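PDB 5M45: acetone carboxylase alpha subunit from Xanthobacter autotrophicus Py2, which belongs to the hydantoinase B/oxoprolinase family and forms the alpha subunit of a multi-subunit carboxylase. Local coordinates for residues A[115-120]-A[771-776]. Numbering follows the deposited sequence.
Sequences MGAAIK and VQFVEE. With AE4 (3,6,9,12,15-pentaoxaheptadecan-1-ol), chain P.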
ATOM      1  N   MET A 115     -14.380  14.666   5.311  1.00 10.98           N
ATOM      2  CA  MET A 115     -13.314  15.650   4.941  1.00 11.27           C
ATOM      3  C   MET A 115     -13.093  16.666   6.088  1.00 11.44           C
ATOM      4  O   MET A 115     -11.946  17.060   6.366  1.00 11.51           O
ATOM      5  CB  MET A 115     -13.620  16.358   3.614  1.00 11.46           C
ATOM      6  CG  MET A 115     -13.518  15.438   2.394  1.00 11.51           C
ATOM      7  SD  MET A 115     -13.760  16.218   0.756  1.00 11.90           S
ATOM      8  CE  MET A 115     -15.429  16.799   0.832  1.00 11.81           C
ATOM      9  N   GLY A 116     -14.172  17.047   6.780  1.00 11.47           N
ATOM     10  CA  GLY A 116     -14.026  17.888   7.978  1.00 11.58           C
ATOM     11  C   GLY A 116     -13.259  17.196   9.106  1.00 11.57           C
ATOM     12  O   GLY A 116     -12.414  17.822   9.792  1.00 11.67           O
ATOM     13  N   ALA A 117     -13.544  15.903   9.306  1.00 11.36           N
ATOM     14  CA  ALA A 117     -12.816  15.125  10.297  1.00 11.29           C
ATOM     15  C   ALA A 117     -11.323  14.961   9.931  1.00 11.22           C
ATOM     16  O   ALA A 117     -10.488  14.915  10.815  1.00 11.27           O
ATOM     17  CB  ALA A 117     -13.491  13.777  10.529  1.00 11.29           C
ATOM     18  N   ALA A 118     -10.997  14.889   8.648  1.00 11.17           N
ATOM     19  CA  ALA A 118      -9.595  14.867   8.209  1.00 11.33           C
ATOM     20  C   ALA A 118      -8.894  16.211   8.503  1.00 11.59           C
ATOM     21  O   ALA A 118      -7.749  16.221   8.976  1.00 11.70           O
ATOM     22  CB  ALA A 118      -9.461  14.514   6.737  1.00 11.17           C
ATOM     23  N   ILE A 119      -9.574  17.316   8.224  1.00 11.86           N
ATOM     24  CA  ILE A 119      -9.052  18.640   8.584  1.00 12.16           C
ATOM     25  C   ILE A 119      -8.818  18.716  10.125  1.00 12.26           C
ATOM     26  O   ILE A 119      -7.760  19.165  10.573  1.00 12.25           O
ATOM     27  CB  ILE A 119     -10.002  19.764   8.122  1.00 12.43           C
ATOM     28  CG1 ILE A 119      -9.992  19.896   6.600  1.00 12.54           C
ATOM     29  CG2 ILE A 119      -9.606  21.112   8.735  1.00 12.73           C
ATOM     30  CD1 ILE A 119     -11.212  20.585   6.000  1.00 12.56           C
ATOM     31  N   LYS A 120      -9.782  18.226  10.911  1.00 12.05           N
ATOM     32  CA  LYS A 120      -9.640  18.268  12.365  1.00 12.21           C
ATOM     33  C   LYS A 120      -8.468  17.382  12.876  1.00 12.27           C
ATOM     34  O   LYS A 120      -7.805  17.734  13.865  1.00 12.23           O
ATOM     35  CB  LYS A 120     -10.972  17.924  13.055  1.00 12.15           C
ATOM     36  CG  LYS A 120     -12.046  18.979  12.823  1.00 12.18           C
ATOM     37  CD  LYS A 120     -13.470  18.488  13.097  1.00 12.29           C
ATOM     38  CE  LYS A 120     -14.492  19.455  12.531  1.00 12.31           C
ATOM     39  NZ  LYS A 120     -15.885  19.057  12.797  1.00 12.42           N
ATOM     40  N   VAL A 771      -9.458  12.420  17.216  1.00 18.39           N
ATOM     41  CA  VAL A 771     -10.494  13.414  17.529  1.00 19.31           C
ATOM     42  C   VAL A 771     -11.765  12.676  17.961  1.00 19.30           C
ATOM     43  O   VAL A 771     -12.204  11.767  17.277  1.00 18.28           O
ATOM     44  CB  VAL A 771     -10.784  14.345  16.325  1.00 19.64           C
ATOM     45  CG1 VAL A 771     -11.702  15.513  16.753  1.00 20.37           C
ATOM     46  CG2 VAL A 771      -9.478  14.870  15.741  1.00 19.96           C
ATOM     47  N   GLN A 772     -12.368  13.102  19.067  1.00 20.35           N
ATOM     48  CA  GLN A 772     -13.524  12.400  19.602  1.00 21.31           C
ATOM     49  C   GLN A 772     -14.816  13.113  19.155  1.00 20.31           C
ATOM     50  O   GLN A 772     -14.944  14.334  19.342  1.00 21.04           O
ATOM     51  CB  GLN A 772     -13.402  12.369  21.118  1.00 24.18           C
ATOM     52  CG  GLN A 772     -14.358  11.395  21.786  1.00 26.61           C
ATOM     53  CD  GLN A 772     -14.161   9.964  21.314  1.00 29.00           C
ATOM     54  OE1 GLN A 772     -15.109   9.272  20.907  1.00 31.90           O
ATOM     55  NE2 GLN A 772     -12.918   9.514  21.337  1.00 30.86           N
ATOM     56  N   PHE A 773     -15.742  12.380  18.527  1.00 18.78           N
ATOM     57  CA  PHE A 773     -17.010  12.954  18.044  1.00 18.77           C
ATOM     58  C   PHE A 773     -18.261  12.367  18.719  1.00 18.59           C
ATOM     59  O   PHE A 773     -19.338  12.895  18.490  1.00 18.67           O
ATOM     60  CB  PHE A 773     -17.159  12.800  16.507  1.00 18.32           C
ATOM     61  CG  PHE A 773     -16.049  13.398  15.708  1.00 18.13           C
ATOM     62  CD1 PHE A 773     -16.080  14.746  15.312  1.00 19.01           C
ATOM     63  CD2 PHE A 773     -14.985  12.638  15.328  1.00 17.76           C
ATOM     64  CE1 PHE A 773     -15.027  15.296  14.582  1.00 18.98           C
ATOM     65  CE2 PHE A 773     -13.949  13.171  14.532  1.00 17.94           C
ATOM     66  CZ  PHE A 773     -13.965  14.507  14.185  1.00 18.38           C
ATOM     67  N   VAL A 774     -18.136  11.271  19.473  1.00 18.11           N
ATOM     68  CA  VAL A 774     -19.268  10.551  20.059  1.00 18.57           C
ATOM     69  C   VAL A 774     -18.932  10.145  21.504  1.00 19.48           C
ATOM     70  O   VAL A 774     -17.772  10.197  21.910  1.00 19.07           O
ATOM     71  CB  VAL A 774     -19.632   9.273  19.261  1.00 17.77           C
ATOM     72  CG1 VAL A 774     -19.855   9.585  17.784  1.00 18.22           C
ATOM     73  CG2 VAL A 774     -18.536   8.207  19.359  1.00 17.34           C
ATOM     74  N   GLU A 775     -19.938   9.744  22.258  1.00 20.84           N
ATOM     75  CA  GLU A 775     -19.747   9.068  23.544  1.00 22.10           C
ATOM     76  C   GLU A 775     -19.463   7.620  23.222  1.00 22.08           C
ATOM     77  O   GLU A 775     -20.079   7.075  22.317  1.00 20.51           O
ATOM     78  CB  GLU A 775     -21.000   9.162  24.430  1.00 23.09           C
ATOM     79  CG  GLU A 775     -21.329  10.570  24.861  1.00 24.49           C
ATOM     80  CD  GLU A 775     -22.693  10.666  25.539  1.00 25.93           C
ATOM     81  OE1 GLU A 775     -23.043   9.755  26.348  1.00 26.95           O
ATOM     82  OE2 GLU A 775     -23.426  11.642  25.239  1.00 27.27           O
ATOM     83  N   GLU A 776     -18.514   7.007  23.944  1.00 23.74           N
ATOM     84  CA  GLU A 776     -18.094   5.628  23.636  1.00 25.85           C
ATOM     85  C   GLU A 776     -17.885   4.695  24.824  1.00 27.86           C
ATOM     86  O   GLU A 776     -18.426   4.972  25.880  1.00 29.83           O
ATOM     87  CB  GLU A 776     -16.878   5.635  22.708  1.00 25.93           C
ATOM     88  CG  GLU A 776     -15.653   6.249  23.299  1.00 27.10           C
ATOM     89  CD  GLU A 776     -14.484   6.195  22.340  1.00 27.59           C
ATOM     90  OE1 GLU A 776     -13.360   6.021  22.866  1.00 32.20           O
ATOM     91  OE2 GLU A 776     -14.646   6.303  21.092  1.00 25.19           O
ATOM     92  OXT GLU A 776     -17.289   3.585  24.693  1.00 29.79           O
TER
HETATM   93  C2  AE4 P 804     -21.927  16.616  25.018  1.00 58.16           C
HETATM   94  C3  AE4 P 804     -20.585  17.240  24.637  1.00 58.74           C
HETATM   95  O4  AE4 P 804     -20.803  18.288  23.687  1.00 60.68           O
HETATM   96  C5  AE4 P 804     -19.742  19.249  23.568  1.00 58.15           C
HETATM   97  C6  AE4 P 804     -19.714  19.849  22.157  1.00 55.65           C
HETATM   98  O7  AE4 P 804     -18.583  19.405  21.390  1.00 52.61           O
HETATM   99  C8  AE4 P 804     -18.690  18.032  20.983  1.00 48.18           C
HETATM  100  C9  AE4 P 804     -17.421  17.627  20.255  1.00 45.03           C
HETATM  101  C11 AE4 P 804     -18.114  16.656  18.162  1.00 34.14           C
HETATM  102  O10 AE4 P 804     -17.616  17.800  18.851  1.00 41.13           O
HETATM  103  C12 AE4 P 804     -19.233  17.089  17.232  1.00 31.27           C
HETATM  104  O13 AE4 P 804     -18.704  17.526  15.978  1.00 27.29           O
HETATM  105  C14 AE4 P 804     -19.647  17.383  14.924  1.00 25.74           C
HETATM  106  C15 AE4 P 804     -19.113  18.043  13.658  1.00 24.08           C
HETATM  107  O16 AE4 P 804     -18.068  17.227  13.130  1.00 22.39           O
HETATM  108  C17 AE4 P 804     -18.469  16.365  12.071  1.00 20.35           C
HETATM  109  C18 AE4 P 804     -17.211  15.715  11.508  1.00 19.83           C
HETATM  110  O19 AE4 P 804     -16.290  16.739  11.064  1.00 18.62           O
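Phe773, three residues short of the C-terminal Glu776, pushes the far end of its ring against helix residues 115-120. Its CZ sits 3.8 Å from Ala117 CB, an oblique approach, while Lys120 comes in at the ring edge, with CD near the ring plane and 3.8 Å from CE1. This is the tight part. The lysine leaves the helix with CG anti to its carbonyl carbon (chi1 -67°) and runs extended from there, which lays CD at the ring edge and carries NZ on to the ligand. The amine donates a hydrogen bond of 2.9 Å to O19 of the bound 3,6,9,12,15-pentaoxaheptadecan-1-ol and also forms a salt bridge with Asp100. The ligand's C18 rests obliquely 3.8 Å from Phe773 CE1, so ring and lysine line one wall of its pocket together. Val771 makes the looser side: partly exposed, it offers CG2 to the carbonyl O of Lys120 at 3.8 Å. Helix 349-361 closes the packed side, Val350 touching both Ala117 and Phe773, whereas Met115 and Ile119 seat helix 111-124 on strands 90-95, 153-162 and 165-175 of the antiparallel sheet.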